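Local coordinates for transcriptional regulator, HTH_3 family (Vibrio cholerae, PDB 1Y9Q), which probably regulates transcription by binding DNA through a helix-turn-helix domain, and holds zinc and D-methionine with the help of its cupin domain, at residues T55-A60 / N175-P180; H93-Y98 / L104-I109. One frame throughout, in Å; residues are numbered along the deposited sequence.

Interaction 1 (T55-A60 / N175-P180); sequences TLWKIA and NIVAYP. With MED (D-methionine), chain C.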
loop_
_atom_site.group_PDB
_atom_site.type_symbol
_atom_site.label_atom_id
_atom_site.label_comp_id
_atom_site.label_asym_id
_atom_site.label_seq_id
_atom_site.Cartn_x
_atom_site.Cartn_y
_atom_site.Cartn_z
ATOM N N THR A 55 4.874 -10.186 -0.523
ATOM C CA THR A 55 4.742 -10.805 -1.837
ATOM C C THR A 55 4.053 -12.161 -1.696
ATOM O O THR A 55 3.213 -12.530 -2.523
ATOM C CB THR A 55 6.118 -10.972 -2.511
ATOM O OG1 THR A 55 6.665 -9.678 -2.792
ATOM C CG2 THR A 55 5.981 -11.738 -3.822
ATOM N N LEU A 56 4.410 -12.896 -0.642
ATOM C CA LEU A 56 3.801 -14.196 -0.373
ATOM C C LEU A 56 2.286 -14.057 -0.242
ATOM O O LEU A 56 1.534 -14.849 -0.809
ATOM C CB LEU A 56 4.349 -14.803 0.921
ATOM C CG LEU A 56 5.577 -15.708 0.835
ATOM C CD1 LEU A 56 6.717 -14.962 0.193
ATOM C CD2 LEU A 56 5.957 -16.183 2.227
ATOM N N TRP A 57 1.836 -13.065 0.521
ATOM C CA TRP A 57 0.400 -12.862 0.690
ATOM C C TRP A 57 -0.237 -12.482 -0.641
ATOM O O TRP A 57 -1.357 -12.889 -0.949
ATOM C CB TRP A 57 0.115 -11.771 1.727
ATOM C CG TRP A 57 0.152 -12.273 3.138
ATOM C CD1 TRP A 57 1.219 -12.254 3.992
ATOM C CD2 TRP A 57 -0.915 -12.919 3.840
ATOM N NE1 TRP A 57 0.882 -12.851 5.183
ATOM C CE2 TRP A 57 -0.422 -13.269 5.116
ATOM C CE3 TRP A 57 -2.239 -13.236 3.516
ATOM C CZ2 TRP A 57 -1.210 -13.925 6.068
ATOM C CZ3 TRP A 57 -3.022 -13.885 4.462
ATOM C CH2 TRP A 57 -2.505 -14.223 5.724
ATOM N N LYS A 58 0.485 -11.702 -1.432
ATOM C CA LYS A 58 -0.023 -11.282 -2.722
ATOM C C LYS A 58 -0.259 -12.504 -3.609
ATOM O O LYS A 58 -1.287 -12.611 -4.277
ATOM C CB LYS A 58 0.971 -10.321 -3.369
ATOM C CG LYS A 58 0.405 -9.522 -4.513
ATOM C CD LYS A 58 1.311 -8.348 -4.842
ATOM C CE LYS A 58 0.755 -7.549 -5.995
ATOM N NZ LYS A 58 1.644 -6.414 -6.344
ATOM N N ILE A 59 0.694 -13.429 -3.603
ATOM C CA ILE A 59 0.592 -14.641 -4.406
ATOM C C ILE A 59 -0.515 -15.550 -3.885
ATOM O O ILE A 59 -1.352 -16.026 -4.659
ATOM C CB ILE A 59 1.933 -15.407 -4.417
ATOM C CG1 ILE A 59 3.004 -14.552 -5.105
ATOM C CG2 ILE A 59 1.770 -16.748 -5.134
ATOM C CD1 ILE A 59 4.410 -15.126 -5.021
ATOM N N ALA A 60 -0.518 -15.797 -2.575
ATOM C CA ALA A 60 -1.544 -16.645 -1.972
ATOM C C ALA A 60 -2.929 -16.101 -2.305
ATOM O O ALA A 60 -3.837 -16.851 -2.677
ATOM C CB ALA A 60 -1.352 -16.708 -0.451
ATOM N N ASN A 175 -2.862 -11.822 15.333
ATOM C CA ASN A 175 -3.550 -11.553 14.083
ATOM C C ASN A 175 -4.323 -12.794 13.657
ATOM O O ASN A 175 -3.733 -13.841 13.415
ATOM C CB ASN A 175 -2.530 -11.153 13.008
ATOM C CG ASN A 175 -3.178 -10.808 11.669
ATOM O OD1 ASN A 175 -4.267 -10.230 11.610
ATOM N ND2 ASN A 175 -2.489 -11.138 10.586
ATOM N N ILE A 176 -5.647 -12.678 13.601
ATOM C CA ILE A 176 -6.491 -13.783 13.158
ATOM C C ILE A 176 -6.904 -13.454 11.727
ATOM O O ILE A 176 -7.468 -12.388 11.478
ATOM C CB ILE A 176 -7.774 -13.902 14.013
ATOM C CG1 ILE A 176 -7.421 -14.306 15.442
ATOM C CG2 ILE A 176 -8.732 -14.904 13.381
ATOM C CD1 ILE A 176 -8.601 -14.215 16.389
ATOM N N VAL A 177 -6.614 -14.348 10.786
ATOM C CA VAL A 177 -6.998 -14.124 9.391
ATOM C C VAL A 177 -8.098 -15.133 9.063
ATOM O O VAL A 177 -7.861 -16.343 9.056
ATOM C CB VAL A 177 -5.801 -14.326 8.438
ATOM C CG1 VAL A 177 -6.226 -14.079 7.002
ATOM C CG2 VAL A 177 -4.671 -13.379 8.824
ATOM N N ALA A 178 -9.305 -14.630 8.816
ATOM C CA ALA A 178 -10.451 -15.486 8.530
ATOM C C ALA A 178 -10.828 -15.455 7.056
ATOM O O ALA A 178 -11.181 -14.403 6.504
ATOM C CB ALA A 178 -11.636 -15.063 9.389
ATOM N N TYR A 179 -10.757 -16.619 6.427
ATOM C CA TYR A 179 -11.071 -16.753 5.007
ATOM C C TYR A 179 -12.523 -17.162 4.782
ATOM O O TYR A 179 -13.086 -17.927 5.555
ATOM C CB TYR A 179 -10.154 -17.800 4.381
ATOM C CG TYR A 179 -8.684 -17.475 4.470
ATOM C CD1 TYR A 179 -8.006 -16.951 3.376
ATOM C CD2 TYR A 179 -7.960 -17.724 5.639
ATOM C CE1 TYR A 179 -6.646 -16.687 3.431
ATOM C CE2 TYR A 179 -6.584 -17.459 5.707
ATOM C CZ TYR A 179 -5.939 -16.943 4.591
ATOM O OH TYR A 179 -4.586 -16.706 4.615
ATOM N N PRO A 180 -13.145 -16.659 3.708
ATOM C CA PRO A 180 -14.540 -16.992 3.402
ATOM C C PRO A 180 -14.744 -18.504 3.342
ATOM O O PRO A 180 -13.911 -19.223 2.794
ATOM C CB PRO A 180 -14.761 -16.335 2.040
ATOM C CG PRO A 180 -13.850 -15.160 2.077
ATOM C CD PRO A 180 -12.595 -15.725 2.708
HETATM N N MED C . -2.237 -10.477 7.259
HETATM C CA MED C . -0.750 -10.507 7.137
HETATM C C MED C . -0.254 -9.383 6.219
HETATM O O MED C . -1.019 -8.577 5.671
HETATM C CB MED C . -0.127 -10.404 8.548
HETATM C CG MED C . 1.378 -10.436 8.717
HETATM S SD MED C . 1.887 -12.119 8.255
HETATM C CE MED C . 1.128 -13.102 9.471
HETATM O OXT MED C . 0.952 -9.270 6.003
#
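The hydroxyl of Tyr179 is gripped by two polar groups: OH takes part in a hydrogen bond with OE2 of Glu105 and receives a weak one from N of Phe67. Held there, the same oxygen packs against the indole of Trp57, 3.2 Å from CZ3 and 3.4 Å from CH2, approaching the six-membered ring obliquely. Next to it, Val177, on strand 171-178, comes from the opposite direction and also meets the indole obliquely. With CG1 anti to the backbone N (chi1 -180°), the valine turns both methyls to the indole, and CG1 and CG2 each stand 3.9 Å from Trp57 CH2. The contact is thus a domain junction: helix 53-63 belongs to the helix-turn-helix region, strand 171-178 to the cupin sheet, and Trp57 reaches from the helix to Val177 and Tyr179. D-methionine lies over one face of its indole, with the ligand's CA 3.3 Å above the plane and displaced from the ring centre, close to CE2. At the pyrrole side, Trp57 NE1 comes within 3.3 Å of the ligand's SD. Phe67 stacks on the indole, and the ring of His122, a zinc ligand, meets it with planes about 35° apart. Lys58 NZ, on the same helix, forms a salt bridge to Glu143 of the second subunit.

Interaction 2 (H93-Y98 / L104-I109); sequences HTLFPY and LEIFEI. With MED (D-methionine), chain C.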
loop_
_atom_site.group_PDB
_atom_site.type_symbol
_atom_site.label_atom_id
_atom_site.label_comp_id
_atom_site.label_asym_id
_atom_site.label_seq_id
_atom_site.Cartn_x
_atom_site.Cartn_y
_atom_site.Cartn_z
ATOM N N HIS A 93 4.918 -15.808 14.401
ATOM C CA HIS A 93 4.787 -17.014 15.208
ATOM C C HIS A 93 3.403 -17.590 14.921
ATOM O O HIS A 93 2.397 -17.077 15.413
ATOM C CB HIS A 93 4.910 -16.702 16.701
ATOM C CG HIS A 93 4.789 -17.910 17.579
ATOM N ND1 HIS A 93 4.466 -17.829 18.917
ATOM C CD2 HIS A 93 4.933 -19.228 17.309
ATOM C CE1 HIS A 93 4.413 -19.045 19.431
ATOM N NE2 HIS A 93 4.692 -19.913 18.475
ATOM N N THR A 94 3.347 -18.648 14.119
ATOM C CA THR A 94 2.064 -19.257 13.784
ATOM C C THR A 94 1.526 -20.076 14.954
ATOM O O THR A 94 2.106 -21.094 15.332
ATOM C CB THR A 94 2.182 -20.164 12.536
ATOM O OG1 THR A 94 2.661 -19.394 11.425
ATOM C CG2 THR A 94 0.820 -20.758 12.175
ATOM N N LEU A 95 0.417 -19.623 15.530
ATOM C CA LEU A 95 -0.204 -20.320 16.649
ATOM C C LEU A 95 -1.101 -21.442 16.132
ATOM O O LEU A 95 -1.143 -22.540 16.697
ATOM C CB LEU A 95 -1.049 -19.349 17.480
ATOM C CG LEU A 95 -0.367 -18.118 18.088
ATOM C CD1 LEU A 95 -1.388 -17.336 18.898
ATOM C CD2 LEU A 95 0.798 -18.546 18.967
ATOM N N PHE A 96 -1.820 -21.154 15.054
ATOM C CA PHE A 96 -2.726 -22.121 14.454
ATOM C C PHE A 96 -2.687 -21.993 12.939
ATOM O O PHE A 96 -3.071 -20.954 12.386
ATOM C CB PHE A 96 -4.163 -21.874 14.926
ATOM C CG PHE A 96 -4.393 -22.179 16.377
ATOM C CD1 PHE A 96 -4.658 -23.478 16.793
ATOM C CD2 PHE A 96 -4.355 -21.161 17.327
ATOM C CE1 PHE A 96 -4.889 -23.769 18.139
ATOM C CE2 PHE A 96 -4.585 -21.435 18.677
ATOM C CZ PHE A 96 -4.853 -22.747 19.081
ATOM N N PRO A 97 -2.207 -23.035 12.248
ATOM C CA PRO A 97 -2.140 -23.008 10.785
ATOM C C PRO A 97 -3.559 -23.080 10.223
ATOM O O PRO A 97 -4.473 -23.562 10.894
ATOM C CB PRO A 97 -1.317 -24.246 10.457
ATOM C CG PRO A 97 -1.711 -25.193 11.530
ATOM C CD PRO A 97 -1.675 -24.309 12.766
ATOM N N TYR A 98 -3.733 -22.603 8.995
ATOM C CA TYR A 98 -5.041 -22.592 8.348
ATOM C C TYR A 98 -5.834 -23.888 8.508
ATOM O O TYR A 98 -5.319 -24.978 8.265
ATOM C CB TYR A 98 -4.897 -22.299 6.851
ATOM C CG TYR A 98 -6.236 -22.230 6.153
ATOM C CD1 TYR A 98 -7.108 -21.177 6.401
ATOM C CD2 TYR A 98 -6.659 -23.249 5.295
ATOM C CE1 TYR A 98 -8.367 -21.133 5.829
ATOM C CE2 TYR A 98 -7.931 -23.214 4.709
ATOM C CZ TYR A 98 -8.776 -22.152 4.987
ATOM O OH TYR A 98 -10.038 -22.098 4.454
ATOM N N LEU A 104 -9.873 -20.335 9.703
ATOM C CA LEU A 104 -8.913 -19.512 10.427
ATOM C C LEU A 104 -7.434 -19.873 10.356
ATOM O O LEU A 104 -7.044 -21.040 10.317
ATOM C CB LEU A 104 -9.281 -19.434 11.913
ATOM C CG LEU A 104 -10.703 -19.055 12.313
ATOM C CD1 LEU A 104 -10.737 -18.862 13.827
ATOM C CD2 LEU A 104 -11.147 -17.782 11.583
ATOM N N GLU A 105 -6.630 -18.821 10.389
ATOM C CA GLU A 105 -5.179 -18.890 10.375
ATOM C C GLU A 105 -4.827 -17.897 11.482
ATOM O O GLU A 105 -5.254 -16.749 11.417
ATOM C CB GLU A 105 -4.686 -18.386 9.026
ATOM C CG GLU A 105 -3.316 -18.816 8.657
ATOM C CD GLU A 105 -3.061 -18.623 7.181
ATOM O OE1 GLU A 105 -2.613 -19.587 6.546
ATOM O OE2 GLU A 105 -3.308 -17.511 6.661
ATOM N N ILE A 106 -4.074 -18.320 12.496
ATOM C CA ILE A 106 -3.757 -17.416 13.605
ATOM C C ILE A 106 -2.264 -17.233 13.873
ATOM O O ILE A 106 -1.522 -18.204 14.065
ATOM C CB ILE A 106 -4.444 -17.893 14.901
ATOM C CG1 ILE A 106 -5.948 -18.016 14.658
ATOM C CG2 ILE A 106 -4.178 -16.919 16.035
ATOM C CD1 ILE A 106 -6.717 -18.611 15.824
ATOM N N PHE A 107 -1.845 -15.970 13.913
ATOM C CA PHE A 107 -0.446 -15.629 14.130
ATOM C C PHE A 107 -0.230 -14.673 15.292
ATOM O O PHE A 107 -1.134 -13.941 15.694
ATOM C CB PHE A 107 0.126 -14.936 12.897
ATOM C CG PHE A 107 -0.160 -15.636 11.612
ATOM C CD1 PHE A 107 0.642 -16.683 11.178
ATOM C CD2 PHE A 107 -1.226 -15.230 10.818
ATOM C CE1 PHE A 107 0.388 -17.316 9.964
ATOM C CE2 PHE A 107 -1.492 -15.852 9.606
ATOM C CZ PHE A 107 -0.682 -16.898 9.177
ATOM N N GLU A 108 0.991 -14.690 15.818
ATOM C CA GLU A 108 1.394 -13.765 16.868
ATOM C C GLU A 108 2.546 -13.045 16.178
ATOM O O GLU A 108 3.566 -13.657 15.869
ATOM C CB GLU A 108 1.886 -14.501 18.118
ATOM C CG GLU A 108 2.199 -13.552 19.257
ATOM C CD GLU A 108 2.317 -14.248 20.596
ATOM O OE1 GLU A 108 1.317 -14.844 21.055
ATOM O OE2 GLU A 108 3.413 -14.194 21.191
ATOM N N ILE A 109 2.369 -11.756 15.918
ATOM C CA ILE A 109 3.363 -10.961 15.199
ATOM C C ILE A 109 4.128 -9.966 16.065
ATOM O O ILE A 109 3.530 -9.220 16.835
ATOM C CB ILE A 109 2.695 -10.142 14.072
ATOM C CG1 ILE A 109 1.797 -11.044 13.218
ATOM C CG2 ILE A 109 3.754 -9.453 13.227
ATOM C CD1 ILE A 109 2.493 -12.262 12.679
HETATM N N MED C . -2.237 -10.477 7.259
HETATM C CA MED C . -0.750 -10.507 7.137
HETATM C C MED C . -0.254 -9.383 6.219
HETATM O O MED C . -1.019 -8.577 5.671
HETATM C CB MED C . -0.127 -10.404 8.548
HETATM C CG MED C . 1.378 -10.436 8.717
HETATM S SD MED C . 1.887 -12.119 8.255
HETATM C CE MED C . 1.128 -13.102 9.471
HETATM O OXT MED C . 0.952 -9.270 6.003
#
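A classic beta bulge interrupts the antiparallel hairpin of strands 90-99 and 104-111: Leu95 and Phe96 share Ile106 as their partner. Beyond it the pairing is regular, with His93 and Glu108 exchanging two backbone hydrogen bonds and Thr94 opposite Phe107 in a non-hydrogen-bonded pair. At the bulge, Ile106 O accepts two bonds, from Leu95 N at 2.8 Å and from Phe96 N at 3.1 Å, the second nearly straight (171° at the hydrogen). Ile106 N returns a 2.8 Å bond to Phe96 O, in the carbonyl plane and straighter still at 176°. The extra residue puts two apolar side chains against one isoleucine. With CG1 of Ile106 beside its backbone N (chi1 -56°), CD1 runs alongside the phenyl group of Phe96, 3.8 Å from CD2, while the CG2 branch meets Leu95 CD1 obliquely at 4.0 Å. Thr94 and Phe107 project from the other face, the one turned to the ligand. There OG1 of Thr94 lies in the plane of the Phe107 ring at its edge, 3.4 Å from CD1. Over one face of that ring sits the terminal methyl of D-methionine, its CE 3.4 Å above the plane and nearer the ring's periphery than its middle, and Ile109 CD1 touches the same methyl at 3.6 Å. The ring therefore presents its hydrogen-bearing edge to an oxygen and its pi face to a carbon, and the end of the ligand's thioether is received here by dispersion and CH-pi-like contact with hydrocarbon.

From the N terminus the chain first lays down 55-60 on helix 53-63 of the helix-turn-helix region, then runs through strand 90-99, which carries 93-98, and turns back as 104-109. Interaction 2 closes that short hairpin, with five residues between its segments. Only after the remaining strands does 175-180 return to the helix, closing the 114-residue loop of interaction 1, inside which interaction 2 is wholly nested. The two are neighbours in space, since strands 104-111 and 171-178 pair in one sheet, with Asn175 N bonded to Phe107 O. Both contacts border D-methionine, so the hairpin edge of the sheet, its neighbouring strand 171-178 and helix 53-63 all meet at one ligand.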